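Side-chain contacts in mannose-6-phosphate isomerase (Bacillus subtilis, PDB 1QWR), which probably catalyses the zinc-dependent interconversion of D-mannose 6-phosphate and D-fructose 6-phosphate: residues E40-I44 and S45-K49; A138-K141 and T142-V145; H213-K216 and A217-A221. All blocks are in the same frame, centred on the assembly; numbering follows the deposited sequence.

Contact 1 of 3, residues E40-I44 and S45-K49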
ATOM      1  N   GLU A  40       6.791  -5.597   6.815  1.00 15.79           N
ATOM      2  CA  GLU A  40       6.328  -4.357   6.189  1.00 17.35           C
ATOM      3  C   GLU A  40       7.289  -3.179   6.225  1.00 16.55           C
ATOM      4  O   GLU A  40       8.001  -2.961   7.203  1.00 18.03           O
ATOM      5  CB  GLU A  40       5.002  -3.900   6.828  1.00 15.41           C
ATOM      6  CG  GLU A  40       3.949  -5.015   7.034  1.00 17.30           C
ATOM      7  CD  GLU A  40       2.556  -4.495   7.435  1.00 21.73           C
ATOM      8  OE1 GLU A  40       2.436  -3.347   7.919  1.00 19.77           O
ATOM      9  OE2 GLU A  40       1.566  -5.258   7.276  1.00 22.52           O
ATOM     10  N   CYS A  41       7.308  -2.447   5.118  1.00 14.94           N
ATOM     11  CA  CYS A  41       8.052  -1.210   5.024  1.00 14.52           C
ATOM     12  C   CYS A  41       6.945  -0.154   4.852  1.00 16.46           C
ATOM     13  O   CYS A  41       6.249  -0.166   3.838  1.00 14.22           O
ATOM     14  CB  CYS A  41       8.941  -1.176   3.785  1.00 14.56           C
ATOM     15  SG  CYS A  41       9.682   0.465   3.493  1.00 20.33           S
ATOM     16  N   TRP A  42       6.745   0.700   5.858  1.00 14.76           N
ATOM     17  CA  TRP A  42       5.774   1.791   5.792  1.00 15.05           C
ATOM     18  C   TRP A  42       6.611   2.865   5.078  1.00 17.50           C
ATOM     19  O   TRP A  42       7.436   3.565   5.683  1.00 19.61           O
ATOM     20  CB  TRP A  42       5.360   2.191   7.219  1.00 13.51           C
ATOM     21  CG  TRP A  42       4.484   1.118   7.856  1.00 15.89           C
ATOM     22  CD1 TRP A  42       4.444  -0.213   7.538  1.00 14.48           C
ATOM     23  CD2 TRP A  42       3.529   1.305   8.916  1.00 15.94           C
ATOM     24  NE1 TRP A  42       3.517  -0.867   8.334  1.00 16.23           N
ATOM     25  CE2 TRP A  42       2.945   0.046   9.185  1.00 14.79           C
ATOM     26  CE3 TRP A  42       3.116   2.416   9.660  1.00 17.96           C
ATOM     27  CZ2 TRP A  42       1.962  -0.130  10.168  1.00 16.58           C
ATOM     28  CZ3 TRP A  42       2.136   2.243  10.638  1.00 15.43           C
ATOM     29  CH2 TRP A  42       1.575   0.978  10.879  1.00 14.40           C
ATOM     30  N   ALA A  43       6.387   2.942   3.766  1.00 15.51           N
ATOM     31  CA  ALA A  43       7.148   3.776   2.824  1.00 12.68           C
ATOM     32  C   ALA A  43       6.749   5.242   2.704  1.00 14.00           C
ATOM     33  O   ALA A  43       7.600   6.128   2.704  1.00 16.71           O
ATOM     34  CB  ALA A  43       7.101   3.081   1.445  1.00 11.94           C
ATOM     35  N   ILE A  44       5.466   5.497   2.539  1.00 13.57           N
ATOM     36  CA  ILE A  44       4.988   6.885   2.558  1.00 14.70           C
ATOM     37  C   ILE A  44       3.917   6.767   3.648  1.00 15.14           C
ATOM     38  O   ILE A  44       2.845   6.206   3.441  1.00 14.99           O
ATOM     39  CB  ILE A  44       4.375   7.340   1.229  1.00 13.09           C
ATOM     40  CG1 ILE A  44       5.466   7.371   0.130  1.00 15.91           C
ATOM     41  CG2 ILE A  44       3.810   8.768   1.386  1.00 12.34           C
ATOM     42  CD1 ILE A  44       5.477   6.130  -0.813  1.00 11.85           C
ATOM     43  N   SER A  45       4.228   7.267   4.833  1.00 15.07           N
ATOM     44  CA  SER A  45       3.308   7.114   5.945  1.00 15.08           C
ATOM     45  C   SER A  45       3.164   8.326   6.831  1.00 16.07           C
ATOM     46  O   SER A  45       4.150   9.001   7.123  1.00 15.82           O
ATOM     47  CB  SER A  45       3.788   5.944   6.826  1.00 16.31           C
ATOM     48  OG  SER A  45       3.192   5.936   8.133  1.00 14.18           O
ATOM     49  N   ALA A  46       1.928   8.597   7.239  1.00 15.12           N
ATOM     50  CA  ALA A  46       1.654   9.649   8.206  1.00 15.60           C
ATOM     51  C   ALA A  46       0.860   8.974   9.335  1.00 16.41           C
ATOM     52  O   ALA A  46       0.189   9.635  10.143  1.00 14.81           O
ATOM     53  CB  ALA A  46       0.837  10.782   7.599  1.00 16.48           C
ATOM     54  N   HIS A  47       0.928   7.651   9.407  1.00 15.87           N
ATOM     55  CA  HIS A  47       0.180   6.986  10.471  1.00 16.30           C
ATOM     56  C   HIS A  47       0.935   7.183  11.785  1.00 16.57           C
ATOM     57  O   HIS A  47       2.152   7.036  11.829  1.00 16.39           O
ATOM     58  CB  HIS A  47      -0.002   5.488  10.181  1.00 15.75           C
ATOM     59  CG  HIS A  47      -1.071   4.857  11.022  1.00 17.37           C
ATOM     60  ND1 HIS A  47      -0.867   4.492  12.339  1.00 15.78           N
ATOM     61  CD2 HIS A  47      -2.383   4.642  10.770  1.00 16.73           C
ATOM     62  CE1 HIS A  47      -2.010   4.084  12.861  1.00 18.96           C
ATOM     63  NE2 HIS A  47      -2.947   4.166  11.931  1.00 19.26           N
ATOM     64  N   PRO A  48       0.215   7.538  12.861  1.00 17.59           N
ATOM     65  CA  PRO A  48       0.817   7.759  14.186  1.00 19.00           C
ATOM     66  C   PRO A  48       1.707   6.614  14.675  1.00 21.08           C
ATOM     67  O   PRO A  48       2.710   6.845  15.355  1.00 20.18           O
ATOM     68  CB  PRO A  48      -0.395   7.972  15.093  1.00 19.72           C
ATOM     69  CG  PRO A  48      -1.421   8.584  14.181  1.00 21.68           C
ATOM     70  CD  PRO A  48      -1.243   7.760  12.891  1.00 17.08           C
ATOM     71  N   LYS A  49       1.362   5.380  14.326  1.00 18.91           N
ATOM     72  CA  LYS A  49       2.158   4.222  14.752  1.00 20.82           C
ATOM     73  C   LYS A  49       3.501   4.047  14.030  1.00 21.38           C
ATOM     74  O   LYS A  49       4.301   3.187  14.389  1.00 22.00           O
ATOM     75  CB  LYS A  49       1.333   2.945  14.606  1.00 21.85           C
ATOM     76  CG  LYS A  49       0.172   2.843  15.593  1.00 24.47           C
ATOM     77  CD  LYS A  49      -0.524   1.496  15.431  1.00 28.75           C
ATOM     78  CE  LYS A  49      -1.739   1.354  16.359  1.00 32.89           C
ATOM     79  NZ  LYS A  49      -2.499   0.083  16.114  1.00 35.49           N
TER

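Contact 2 of 3, residues A138-K141 and T142-V145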
ATOM      1  N   ALA A 138     -20.004 -17.375   1.538  1.00 29.45           N
ATOM      2  CA  ALA A 138     -21.149 -17.259   2.446  1.00 27.08           C
ATOM      3  C   ALA A 138     -22.230 -16.352   1.891  1.00 27.55           C
ATOM      4  O   ALA A 138     -21.955 -15.271   1.379  1.00 26.06           O
ATOM      5  CB  ALA A 138     -20.692 -16.774   3.801  1.00 25.13           C
ATOM      6  N   ARG A 139     -23.476 -16.800   2.007  1.00 26.81           N
ATOM      7  CA  ARG A 139     -24.617 -16.061   1.485  1.00 27.24           C
ATOM      8  C   ARG A 139     -25.310 -15.202   2.532  1.00 26.35           C
ATOM      9  O   ARG A 139     -26.140 -14.345   2.199  1.00 27.22           O
ATOM     10  CB  ARG A 139     -25.612 -17.051   0.867  1.00 31.06           C
ATOM     11  CG  ARG A 139     -25.023 -17.867  -0.289  1.00 35.98           C
ATOM     12  CD  ARG A 139     -25.986 -18.965  -0.750  1.00 41.85           C
ATOM     13  NE  ARG A 139     -26.121 -20.030   0.242  1.00 44.81           N
ATOM     14  CZ  ARG A 139     -27.022 -21.008   0.181  1.00 48.22           C
ATOM     15  NH1 ARG A 139     -27.884 -21.059  -0.827  1.00 49.41           N
ATOM     16  NH2 ARG A 139     -27.059 -21.942   1.122  1.00 49.02           N
ATOM     17  N   SER A 140     -24.976 -15.440   3.797  1.00 25.15           N
ATOM     18  CA  SER A 140     -25.549 -14.690   4.899  1.00 25.00           C
ATOM     19  C   SER A 140     -24.528 -14.602   6.021  1.00 24.54           C
ATOM     20  O   SER A 140     -23.588 -15.404   6.093  1.00 24.09           O
ATOM     21  CB  SER A 140     -26.823 -15.373   5.416  1.00 24.79           C
ATOM     22  OG  SER A 140     -26.498 -16.558   6.109  1.00 26.47           O
ATOM     23  N   LYS A 141     -24.698 -13.631   6.910  1.00 23.47           N
ATOM     24  CA  LYS A 141     -23.753 -13.507   7.999  1.00 24.31           C
ATOM     25  C   LYS A 141     -23.815 -14.689   8.969  1.00 24.47           C
ATOM     26  O   LYS A 141     -22.806 -15.028   9.581  1.00 24.02           O
ATOM     27  CB  LYS A 141     -23.931 -12.167   8.714  1.00 23.78           C
ATOM     28  CG  LYS A 141     -23.537 -11.009   7.782  1.00 25.59           C
ATOM     29  CD  LYS A 141     -22.877  -9.845   8.507  1.00 23.83           C
ATOM     30  CE  LYS A 141     -22.424  -8.778   7.501  1.00 23.89           C
ATOM     31  NZ  LYS A 141     -21.729  -7.648   8.179  1.00 23.22           N
ATOM     32  N   THR A 142     -24.973 -15.341   9.092  1.00 23.60           N
ATOM     33  CA  THR A 142     -25.052 -16.505   9.981  1.00 24.92           C
ATOM     34  C   THR A 142     -24.205 -17.635   9.375  1.00 24.24           C
ATOM     35  O   THR A 142     -23.510 -18.358  10.090  1.00 25.59           O
ATOM     36  CB  THR A 142     -26.509 -17.011  10.161  1.00 25.07           C
ATOM     37  OG1 THR A 142     -27.308 -15.975  10.739  1.00 26.14           O
ATOM     38  CG2 THR A 142     -26.545 -18.206  11.105  1.00 27.44           C
ATOM     39  N   GLU A 143     -24.263 -17.763   8.053  1.00 25.81           N
ATOM     40  CA  GLU A 143     -23.510 -18.777   7.312  1.00 27.73           C
ATOM     41  C   GLU A 143     -22.001 -18.498   7.429  1.00 27.19           C
ATOM     42  O   GLU A 143     -21.202 -19.409   7.629  1.00 26.47           O
ATOM     43  CB  GLU A 143     -23.951 -18.742   5.849  1.00 32.22           C
ATOM     44  CG  GLU A 143     -23.410 -19.837   4.933  1.00 38.00           C
ATOM     45  CD  GLU A 143     -24.148 -19.858   3.595  1.00 41.67           C
ATOM     46  OE1 GLU A 143     -25.378 -20.098   3.593  1.00 48.17           O
ATOM     47  OE2 GLU A 143     -23.525 -19.632   2.543  1.00 44.43           O
ATOM     48  N   LEU A 144     -21.617 -17.233   7.300  1.00 25.29           N
ATOM     49  CA  LEU A 144     -20.216 -16.860   7.419  1.00 26.12           C
ATOM     50  C   LEU A 144     -19.724 -17.290   8.802  1.00 26.55           C
ATOM     51  O   LEU A 144     -18.671 -17.939   8.939  1.00 27.36           O
ATOM     52  CB  LEU A 144     -20.070 -15.343   7.244  1.00 24.88           C
ATOM     53  CG  LEU A 144     -18.654 -14.772   7.410  1.00 27.87           C
ATOM     54  CD1 LEU A 144     -17.800 -15.268   6.253  1.00 27.03           C
ATOM     55  CD2 LEU A 144     -18.691 -13.226   7.445  1.00 26.56           C
ATOM     56  N   VAL A 145     -20.498 -16.951   9.831  1.00 27.56           N
ATOM     57  CA  VAL A 145     -20.146 -17.302  11.202  1.00 31.31           C
ATOM     58  C   VAL A 145     -19.993 -18.814  11.353  1.00 32.91           C
ATOM     59  O   VAL A 145     -19.007 -19.292  11.922  1.00 34.47           O
ATOM     60  CB  VAL A 145     -21.211 -16.801  12.190  1.00 30.60           C
ATOM     61  CG1 VAL A 145     -21.052 -17.485  13.548  1.00 35.02           C
ATOM     62  CG2 VAL A 145     -21.076 -15.295  12.350  1.00 32.40           C
TER

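Contact 3 of 3, residues H213-K216 and A217-A221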
ATOM      1  N   HIS A 213     -10.373 -10.839  15.890  1.00 26.70           N
ATOM      2  CA  HIS A 213     -11.489  -9.931  16.143  1.00 26.88           C
ATOM      3  C   HIS A 213     -12.673 -10.500  15.377  1.00 28.10           C
ATOM      4  O   HIS A 213     -13.135  -9.903  14.405  1.00 25.87           O
ATOM      5  CB  HIS A 213     -11.149  -8.536  15.597  1.00 27.65           C
ATOM      6  CG  HIS A 213      -9.702  -8.165  15.739  1.00 30.50           C
ATOM      7  ND1 HIS A 213      -9.232  -7.362  16.758  1.00 32.85           N
ATOM      8  CD2 HIS A 213      -8.618  -8.512  15.002  1.00 30.42           C
ATOM      9  CE1 HIS A 213      -7.920  -7.229  16.640  1.00 32.59           C
ATOM     10  NE2 HIS A 213      -7.524  -7.917  15.583  1.00 33.52           N
ATOM     11  N   PHE A 214     -13.149 -11.660  15.817  1.00 27.29           N
ATOM     12  CA  PHE A 214     -14.248 -12.355  15.155  1.00 29.03           C
ATOM     13  C   PHE A 214     -15.531 -11.525  14.958  1.00 26.38           C
ATOM     14  O   PHE A 214     -16.010 -11.387  13.837  1.00 26.12           O
ATOM     15  CB  PHE A 214     -14.565 -13.646  15.932  1.00 32.03           C
ATOM     16  CG  PHE A 214     -15.299 -14.689  15.123  1.00 36.48           C
ATOM     17  CD1 PHE A 214     -15.632 -14.461  13.790  1.00 37.55           C
ATOM     18  CD2 PHE A 214     -15.661 -15.904  15.701  1.00 39.13           C
ATOM     19  CE1 PHE A 214     -16.319 -15.424  13.042  1.00 38.97           C
ATOM     20  CE2 PHE A 214     -16.350 -16.877  14.962  1.00 38.77           C
ATOM     21  CZ  PHE A 214     -16.678 -16.634  13.632  1.00 40.01           C
ATOM     22  N   ALA A 215     -16.077 -10.987  16.040  1.00 26.77           N
ATOM     23  CA  ALA A 215     -17.309 -10.200  15.982  1.00 25.92           C
ATOM     24  C   ALA A 215     -17.174  -9.007  15.055  1.00 24.43           C
ATOM     25  O   ALA A 215     -17.993  -8.800  14.157  1.00 22.27           O
ATOM     26  CB  ALA A 215     -17.694  -9.720  17.389  1.00 27.40           C
ATOM     27  N   LYS A 216     -16.129  -8.220  15.272  1.00 22.68           N
ATOM     28  CA  LYS A 216     -15.920  -7.045  14.445  1.00 21.73           C
ATOM     29  C   LYS A 216     -15.737  -7.400  12.980  1.00 21.65           C
ATOM     30  O   LYS A 216     -16.232  -6.692  12.109  1.00 21.12           O
ATOM     31  CB  LYS A 216     -14.724  -6.236  14.954  1.00 22.87           C
ATOM     32  CG  LYS A 216     -15.034  -5.433  16.218  1.00 24.31           C
ATOM     33  CD  LYS A 216     -13.865  -4.558  16.631  1.00 27.97           C
ATOM     34  CE  LYS A 216     -14.253  -3.611  17.746  1.00 32.11           C
ATOM     35  NZ  LYS A 216     -13.126  -2.713  18.107  1.00 34.01           N
ATOM     36  N   ALA A 217     -15.027  -8.491  12.701  1.00 19.95           N
ATOM     37  CA  ALA A 217     -14.808  -8.901  11.321  1.00 20.02           C
ATOM     38  C   ALA A 217     -16.141  -9.239  10.668  1.00 20.79           C
ATOM     39  O   ALA A 217     -16.424  -8.846   9.533  1.00 20.58           O
ATOM     40  CB  ALA A 217     -13.884 -10.131  11.268  1.00 19.19           C
ATOM     41  N   VAL A 218     -16.964  -9.987  11.383  1.00 22.61           N
ATOM     42  CA  VAL A 218     -18.259 -10.365  10.817  1.00 22.04           C
ATOM     43  C   VAL A 218     -19.128  -9.125  10.610  1.00 19.94           C
ATOM     44  O   VAL A 218     -19.806  -8.989   9.587  1.00 23.08           O
ATOM     45  CB  VAL A 218     -18.960 -11.392  11.728  1.00 22.58           C
ATOM     46  CG1 VAL A 218     -20.330 -11.733  11.160  1.00 24.17           C
ATOM     47  CG2 VAL A 218     -18.100 -12.669  11.797  1.00 22.78           C
ATOM     48  N   ASN A 219     -19.086  -8.204  11.563  1.00 21.66           N
ATOM     49  CA  ASN A 219     -19.860  -6.965  11.439  1.00 20.40           C
ATOM     50  C   ASN A 219     -19.379  -6.117  10.255  1.00 20.36           C
ATOM     51  O   ASN A 219     -20.180  -5.514   9.544  1.00 19.09           O
ATOM     52  CB  ASN A 219     -19.744  -6.142  12.714  1.00 24.38           C
ATOM     53  CG  ASN A 219     -20.778  -6.527  13.754  1.00 31.09           C
ATOM     54  OD1 ASN A 219     -21.963  -6.203  13.614  1.00 35.28           O
ATOM     55  ND2 ASN A 219     -20.345  -7.220  14.793  1.00 29.54           N
ATOM     56  N   ALA A 220     -18.070  -6.066  10.041  1.00 19.43           N
ATOM     57  CA  ALA A 220     -17.538  -5.241   8.955  1.00 20.27           C
ATOM     58  C   ALA A 220     -17.565  -5.877   7.585  1.00 20.57           C
ATOM     59  O   ALA A 220     -17.493  -5.183   6.557  1.00 19.94           O
ATOM     60  CB  ALA A 220     -16.103  -4.824   9.281  1.00 19.45           C
ATOM     61  N   ALA A 221     -17.672  -7.197   7.564  1.00 19.69           N
ATOM     62  CA  ALA A 221     -17.634  -7.943   6.321  1.00 20.29           C
ATOM     63  C   ALA A 221     -18.862  -7.809   5.448  1.00 21.64           C
ATOM     64  O   ALA A 221     -19.991  -7.831   5.925  1.00 22.53           O
ATOM     65  CB  ALA A 221     -17.364  -9.433   6.618  1.00 21.08           C
TER

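Contact 1 of 3, residues E40-I44 and S45-K49
The backbone leaves strand 38-44 and curls back in a loop, so S45, H47 and K49 come up to the CE3-CZ3 side of the W42 indole. Two motifs mark the exit. A43 and I44 both face T87 of strand 85-92, a classic beta bulge, and S45 then forms an ST turn. The strand belongs to the cupin-type catalytic part of the isomerase. In the turn, S45 OG accepts from H47 N at 3.1 Å. It also bonds to G50 O, so the hydroxyl links two points of the loop.

The six-membered ring of W42 turns its edge to the face of H47. This is an offset edge-to-face pair, with planes at 83° and centroids 5.8 Å apart. H47 carries CG anti to the backbone N (chi1 -164°), which sets the imidazole face against the W42 edge and lets ND1 accept from K49 N at 3.1 Å. H47 NE2 bonds to E114. H47 CB sits 3.9 Å and K49 CB 4.1 Å from W42 CZ3, while K49 NZ forms a salt bridge with D192. At the other end of the indole, E40 OE1, which also forms a salt bridge with K88, accepts from W42 NE1 at 2.7 Å through its anti lone pair.

Contact 2 of 3, residues A138-K141 and T142-V145
S140 caps the N terminus of helix 141-149: its OG accepts from E143 N at 3.2 Å. The hydroxyl lies between the backbone N and the carbonyl carbon (chi1 72°), which turns it toward the first turn of the helix. The E143 carboxylate does not complete a capping box. It bonds to the residue before the cap, and S140 N is buried without a partner.

Backbone bonds continue the helix. L144 N donates to S140 O at 2.9 Å, and V145 N donates to K141 O at 3.0 Å.

The charged pair is R139 with E143. R139 N gives E143 OE2 a bond of 2.9 Å, reaching it from above the carboxylate plane. The guanidinium adds a loose salt bridge, with R139 NE 3.4 Å from E143 OE1; the NE bonds to both oxygens are weak. The guanidinium and carboxylate planes are 44° apart, and E143 CD lies at the guanidinium edge.

The apolar part is small and buried. A138 CB meets L144 CB at 3.8 Å, and both side chains also pack on L156 of helix 153-156. K141 NZ bonds outside the two segments, to V218 O of helix 214-220 and to A221 O just after it.

E143 is therefore held mainly through a backbone N-H, with the arginine charge as a weaker addition. The start of the helix and the nearby R139 would both probably stabilise the negative charge of E143.

Contact 3 of 3, residues H213-K216 and A217-A221
The first torsion of F214 brings its ring to V218: CG is anti to the backbone N (chi1 -159°). The two side chains lie alongside each other and point the same way. V218 CG2 comes 3.5 Å from F214 CE1, an apolar contact one helical turn apart.

N219 bends differently. Its CG is anti to the carbonyl carbon (chi1 -87°), which folds the amide back over the previous turn. There N219 ND2 donates to A215 O at 2.9 Å, from above the carbonyl plane. The backbone N219 N reaches the same oxygen at 2.9 Å, nearly along the C=O axis. The side-chain bond is the more bent of the two, with an N-H...O angle of 142°. A215 O is therefore gripped by two N-H groups of one residue.

Helical bonds fill in the rest of helix 214-220. A217 N donates to H213 O at 2.9 Å, and H213 takes the N-cap position. V218 N donates to F214 O at 3.0 Å, and A220 N to K216 O at 2.8 Å. At the other end, A221 N still bonds to A217 O as the chain leaves the helix.

Helix 214-220 packs on helix 141-149, strand 195-198 and helix 104-110. F214 touches I148 and N149, and V218 touches V145, all on helix 141-149. A217 packs on Y195 and V197 of strand 195-198. H213 touches R196 of that strand, probably an active-site residue. K216 and N219 meet Y106 of helix 104-110, and K216 NZ forms a salt bridge with E111.

Overall arrangement
From the N terminus the three contacts follow in series. Each is local, so none closes a long loop, and none nests in or crosses another. Contact 1 comes first, where strand 38-44 turns into the loop before strand 53-54, beside strand 85-92. Contact 2 starts helix 141-149, after strand 131-136. Contact 3 lies on helix 214-220, after strand 195-198. Contacts 2 and 3 touch, with centres 12 Å apart, and so join helices 141-149 and 214-220. Contact 1 stands apart, its centre 25 Å from that of contact 3. W42 of contact 1 and A220 of contact 3 have side chains about 10 and 7 Å from that of the zinc ligand H101.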